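Local coordinates for diguanylate cyclase/phosphodiesterase-domain containing protein (Thermotoga maritima MSB8, PDB 6KHU) that is a putative diguanylate cyclase with a GGDEF-family domain, the kind of domain that in active relatives makes cyclic di-GMP from two GTP molecules, at residues A[46-58]-A[89-103]. Numbering follows the deposited sequence.
Sequences KALMKIGKILKEC and IEERIKNHIESIGGI. With ZN (zinc ion), chain C.
Ile54 packs as a knob into the hole formed by Ile93, His96, Ile97 and Ile100, joining two antiparallel helices of the GGDEF alpha/beta domain. The axes of 46-57 and 89-100 approach to 10.0 Å at 147°, and beneath them Ile51 rests on Val35 of the central sheet while Cys58 rests on Leu76. With CG1 beside the backbone N (chi1 -74°) and the chain extended, Ile54 sends CD1 tip to tip against CD1 of Ile100, 3.7 Å away, and slides past His96 CB. An alanine here would strip away CG2 and the CD1 arm, which is likely to open a gap between the helices and leave Ile100 and the base of the His96 side chain poorly supported. Farther along the segment, Cys58 SG lies 3.7 Å from Ile93 CG1, and Leu55 CD2 meets CD1 of the same isoleucine. A water joins Cys58 O to Arg92 NH2.

On the outer side, a zinc ion bridges the helices. Glu57, its chain extended, brings OE1 to 2.0 Å from the zinc; its carboxylate stands 79° from the imidazole plane of His96. His96 NE2 binds the metal at 2.0 Å, while ND1 at the other side of the ring donates to Arg92 O at 2.8 Å from above the plane of that carbonyl; with zinc on NE2, the ring is held at both nitrogens and its rotation is fixed.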
# COMPACT_ATOMS: atom_id res chain seq x y z
N LYS A 46 6.58 6.28 16.38
CA LYS A 46 5.23 5.90 16.80
C LYS A 46 4.32 5.66 15.60
O LYS A 46 3.72 4.59 15.46
CB LYS A 46 4.65 6.99 17.70
CG LYS A 46 4.64 6.67 19.18
CD LYS A 46 3.99 7.82 19.95
CE LYS A 46 2.46 7.76 19.89
NZ LYS A 46 1.90 6.57 20.60
N ALA A 47 4.22 6.66 14.71
CA ALA A 47 3.33 6.54 13.57
C ALA A 47 3.71 5.37 12.65
O ALA A 47 2.84 4.78 12.01
CB ALA A 47 3.31 7.85 12.79
N LEU A 48 5.00 5.02 12.58
CA LEU A 48 5.44 3.96 11.68
C LEU A 48 4.80 2.62 12.06
O LEU A 48 4.26 1.92 11.20
CB LEU A 48 6.96 3.82 11.70
CG LEU A 48 7.82 4.79 10.89
CD1 LEU A 48 9.29 4.43 11.04
CD2 LEU A 48 7.42 4.81 9.43
N MSE A 49 4.87 2.25 13.33
CA MSE A 49 4.36 0.95 13.72
C MSE A 49 2.82 0.94 13.68
O MSE A 49 2.21 -0.11 13.49
CB MSE A 49 4.90 0.55 15.10
CG MSE A 49 6.30 -0.10 15.06
SE MSE A 49 7.22 -0.22 16.87
CE MSE A 49 7.01 1.64 17.46
N LYS A 50 2.21 2.13 13.79
CA LYS A 50 0.75 2.22 13.80
C LYS A 50 0.16 2.13 12.39
O LYS A 50 -0.80 1.39 12.16
CB LYS A 50 0.30 3.53 14.46
CG LYS A 50 0.38 3.50 15.97
CD LYS A 50 -0.07 4.83 16.58
CE LYS A 50 0.45 4.98 18.01
NZ LYS A 50 -0.16 6.14 18.73
N ILE A 51 0.72 2.89 11.44
CA ILE A 51 0.24 2.77 10.07
C ILE A 51 0.63 1.42 9.49
O ILE A 51 -0.13 0.84 8.70
CB ILE A 51 0.76 3.96 9.24
CG1 ILE A 51 0.01 5.22 9.67
CG2 ILE A 51 0.56 3.72 7.74
CD1 ILE A 51 0.83 6.45 9.60
N GLY A 52 1.77 0.87 9.92
CA GLY A 52 2.12 -0.48 9.50
C GLY A 52 1.07 -1.50 9.87
O GLY A 52 0.63 -2.30 9.04
N LYS A 53 0.63 -1.47 11.13
CA LYS A 53 -0.43 -2.38 11.58
C LYS A 53 -1.72 -2.14 10.81
O LYS A 53 -2.44 -3.09 10.48
CB LYS A 53 -0.66 -2.20 13.07
CG LYS A 53 0.11 -3.17 13.96
CD LYS A 53 0.38 -2.54 15.32
CE LYS A 53 0.20 -3.53 16.44
NZ LYS A 53 -0.57 -2.92 17.55
N ILE A 54 -2.04 -0.87 10.52
CA ILE A 54 -3.28 -0.55 9.83
C ILE A 54 -3.29 -1.17 8.44
O ILE A 54 -4.28 -1.78 8.01
CB ILE A 54 -3.47 0.98 9.75
CG1 ILE A 54 -3.86 1.55 11.12
CG2 ILE A 54 -4.49 1.34 8.67
CD1 ILE A 54 -3.79 3.08 11.18
N LEU A 55 -2.17 -1.04 7.71
CA LEU A 55 -2.08 -1.63 6.38
C LEU A 55 -2.06 -3.15 6.45
O LEU A 55 -2.61 -3.82 5.56
CB LEU A 55 -0.84 -1.12 5.65
CG LEU A 55 -0.91 0.38 5.35
CD1 LEU A 55 0.43 0.84 4.85
CD2 LEU A 55 -2.01 0.68 4.36
N LYS A 56 -1.42 -3.71 7.47
CA LYS A 56 -1.48 -5.16 7.68
C LYS A 56 -2.92 -5.63 7.81
O LYS A 56 -3.25 -6.75 7.39
CB LYS A 56 -0.69 -5.56 8.92
CG LYS A 56 0.78 -5.82 8.69
CD LYS A 56 1.02 -6.81 7.54
CE LYS A 56 0.49 -8.20 7.84
NZ LYS A 56 1.22 -9.25 7.06
N GLU A 57 -3.79 -4.80 8.38
CA GLU A 57 -5.20 -5.16 8.53
C GLU A 57 -5.89 -5.36 7.19
O GLU A 57 -6.85 -6.13 7.10
CB GLU A 57 -5.93 -4.09 9.35
CG GLU A 57 -7.23 -4.58 9.94
CD GLU A 57 -7.95 -3.52 10.74
OE1 GLU A 57 -9.19 -3.53 10.74
OE2 GLU A 57 -7.26 -2.68 11.37
N CYS A 58 -5.44 -4.65 6.15
CA CYS A 58 -6.03 -4.80 4.82
C CYS A 58 -5.68 -6.12 4.13
O CYS A 58 -6.28 -6.45 3.11
CB CYS A 58 -5.58 -3.67 3.89
SG CYS A 58 -5.90 -2.02 4.51
N ILE A 89 -11.45 0.50 0.47
CA ILE A 89 -10.25 0.19 1.23
C ILE A 89 -9.53 1.47 1.64
O ILE A 89 -9.10 1.61 2.79
CB ILE A 89 -9.33 -0.75 0.43
CG1 ILE A 89 -9.99 -2.11 0.29
CG2 ILE A 89 -7.96 -0.87 1.12
CD1 ILE A 89 -9.26 -3.04 -0.63
N GLU A 90 -9.42 2.43 0.72
CA GLU A 90 -8.77 3.69 1.07
C GLU A 90 -9.50 4.38 2.21
O GLU A 90 -8.87 4.91 3.13
CB GLU A 90 -8.70 4.63 -0.13
CG GLU A 90 -7.83 5.85 0.15
CD GLU A 90 -7.94 6.93 -0.93
OE1 GLU A 90 -9.08 7.27 -1.31
OE2 GLU A 90 -6.89 7.42 -1.40
N GLU A 91 -10.84 4.41 2.17
CA GLU A 91 -11.58 5.05 3.25
C GLU A 91 -11.32 4.35 4.58
O GLU A 91 -11.15 5.01 5.61
CB GLU A 91 -13.08 5.05 2.93
CG GLU A 91 -13.88 6.22 3.51
CD GLU A 91 -13.27 7.59 3.20
OE1 GLU A 91 -13.39 8.50 4.05
OE2 GLU A 91 -12.68 7.76 2.10
N ARG A 92 -11.25 3.01 4.56
CA ARG A 92 -10.98 2.28 5.80
C ARG A 92 -9.62 2.66 6.37
O ARG A 92 -9.49 2.89 7.58
CB ARG A 92 -11.07 0.76 5.56
CG ARG A 92 -12.50 0.23 5.43
CD ARG A 92 -12.54 -1.17 4.79
NE ARG A 92 -11.81 -2.15 5.59
CZ ARG A 92 -11.25 -3.26 5.10
NH1 ARG A 92 -10.61 -4.09 5.92
NH2 ARG A 92 -11.32 -3.54 3.80
N ILE A 93 -8.60 2.74 5.52
CA ILE A 93 -7.28 3.15 6.00
C ILE A 93 -7.35 4.55 6.61
O ILE A 93 -6.83 4.80 7.71
CB ILE A 93 -6.24 3.08 4.86
CG1 ILE A 93 -6.06 1.63 4.37
CG2 ILE A 93 -4.91 3.70 5.32
CD1 ILE A 93 -5.45 1.53 3.00
N LYS A 94 -8.04 5.47 5.92
CA LYS A 94 -8.16 6.84 6.42
C LYS A 94 -8.90 6.89 7.75
O LYS A 94 -8.47 7.59 8.68
CB LYS A 94 -8.88 7.72 5.38
CG LYS A 94 -8.07 7.92 4.08
CD LYS A 94 -8.42 9.23 3.35
CE LYS A 94 -9.80 9.16 2.72
NZ LYS A 94 -10.05 10.29 1.77
N ASN A 95 -9.99 6.13 7.87
CA ASN A 95 -10.74 6.05 9.13
C ASN A 95 -9.87 5.55 10.27
O ASN A 95 -9.96 6.06 11.39
CB ASN A 95 -11.95 5.13 8.97
CG ASN A 95 -13.04 5.73 8.09
OD1 ASN A 95 -12.97 6.90 7.73
ND2 ASN A 95 -14.05 4.93 7.76
N HIS A 96 -9.03 4.55 10.02
CA HIS A 96 -8.14 4.07 11.09
C HIS A 96 -7.13 5.14 11.48
O HIS A 96 -6.86 5.35 12.67
CB HIS A 96 -7.44 2.78 10.67
CG HIS A 96 -8.31 1.57 10.76
ND1 HIS A 96 -9.37 1.35 9.90
CD2 HIS A 96 -8.30 0.52 11.61
CE1 HIS A 96 -9.98 0.23 10.23
NE2 HIS A 96 -9.34 -0.30 11.26
N ILE A 97 -6.53 5.81 10.49
CA ILE A 97 -5.61 6.89 10.80
C ILE A 97 -6.35 8.03 11.51
O ILE A 97 -5.81 8.65 12.44
CB ILE A 97 -4.88 7.37 9.53
CG1 ILE A 97 -4.25 6.17 8.81
CG2 ILE A 97 -3.81 8.40 9.87
CD1 ILE A 97 -3.50 6.53 7.55
N GLU A 98 -7.60 8.29 11.11
CA GLU A 98 -8.41 9.30 11.80
C GLU A 98 -8.65 8.90 13.25
O GLU A 98 -8.51 9.72 14.17
CB GLU A 98 -9.74 9.51 11.07
CG GLU A 98 -10.70 10.52 11.77
CD GLU A 98 -11.94 10.85 10.93
OE1 GLU A 98 -11.93 10.56 9.71
OE2 GLU A 98 -12.92 11.40 11.48
N SER A 99 -9.02 7.64 13.48
CA SER A 99 -9.25 7.16 14.83
C SER A 99 -8.04 7.34 15.74
O SER A 99 -8.21 7.39 16.96
CB SER A 99 -9.64 5.69 14.80
OG SER A 99 -11.05 5.55 14.78
N ILE A 100 -6.84 7.44 15.18
CA ILE A 100 -5.67 7.69 16.02
C ILE A 100 -5.58 9.16 16.37
O ILE A 100 -5.30 9.52 17.52
CB ILE A 100 -4.39 7.22 15.32
CG1 ILE A 100 -4.46 5.72 15.02
CG2 ILE A 100 -3.18 7.56 16.18
CD1 ILE A 100 -3.28 5.20 14.21
N GLY A 101 -5.81 10.03 15.39
CA GLY A 101 -5.66 11.46 15.59
C GLY A 101 -4.22 11.91 15.50
O GLY A 101 -3.31 11.17 15.87
N GLY A 102 -4.01 13.12 14.99
CA GLY A 102 -2.71 13.77 15.05
C GLY A 102 -1.63 13.24 14.14
O GLY A 102 -0.46 13.57 14.35
N ILE A 103 -1.97 12.42 13.14
CA ILE A 103 -1.00 11.94 12.16
C ILE A 103 -1.28 12.63 10.84
O ILE A 103 -2.40 12.55 10.31
CB ILE A 103 -1.04 10.41 11.99
CG1 ILE A 103 -0.76 9.70 13.31
CG2 ILE A 103 -0.01 9.95 10.97
CD1 ILE A 103 -0.82 8.19 13.19
ZN ZN C . -9.86 -2.11 12.01
O HOH W 1 -9.10 -5.37 2.62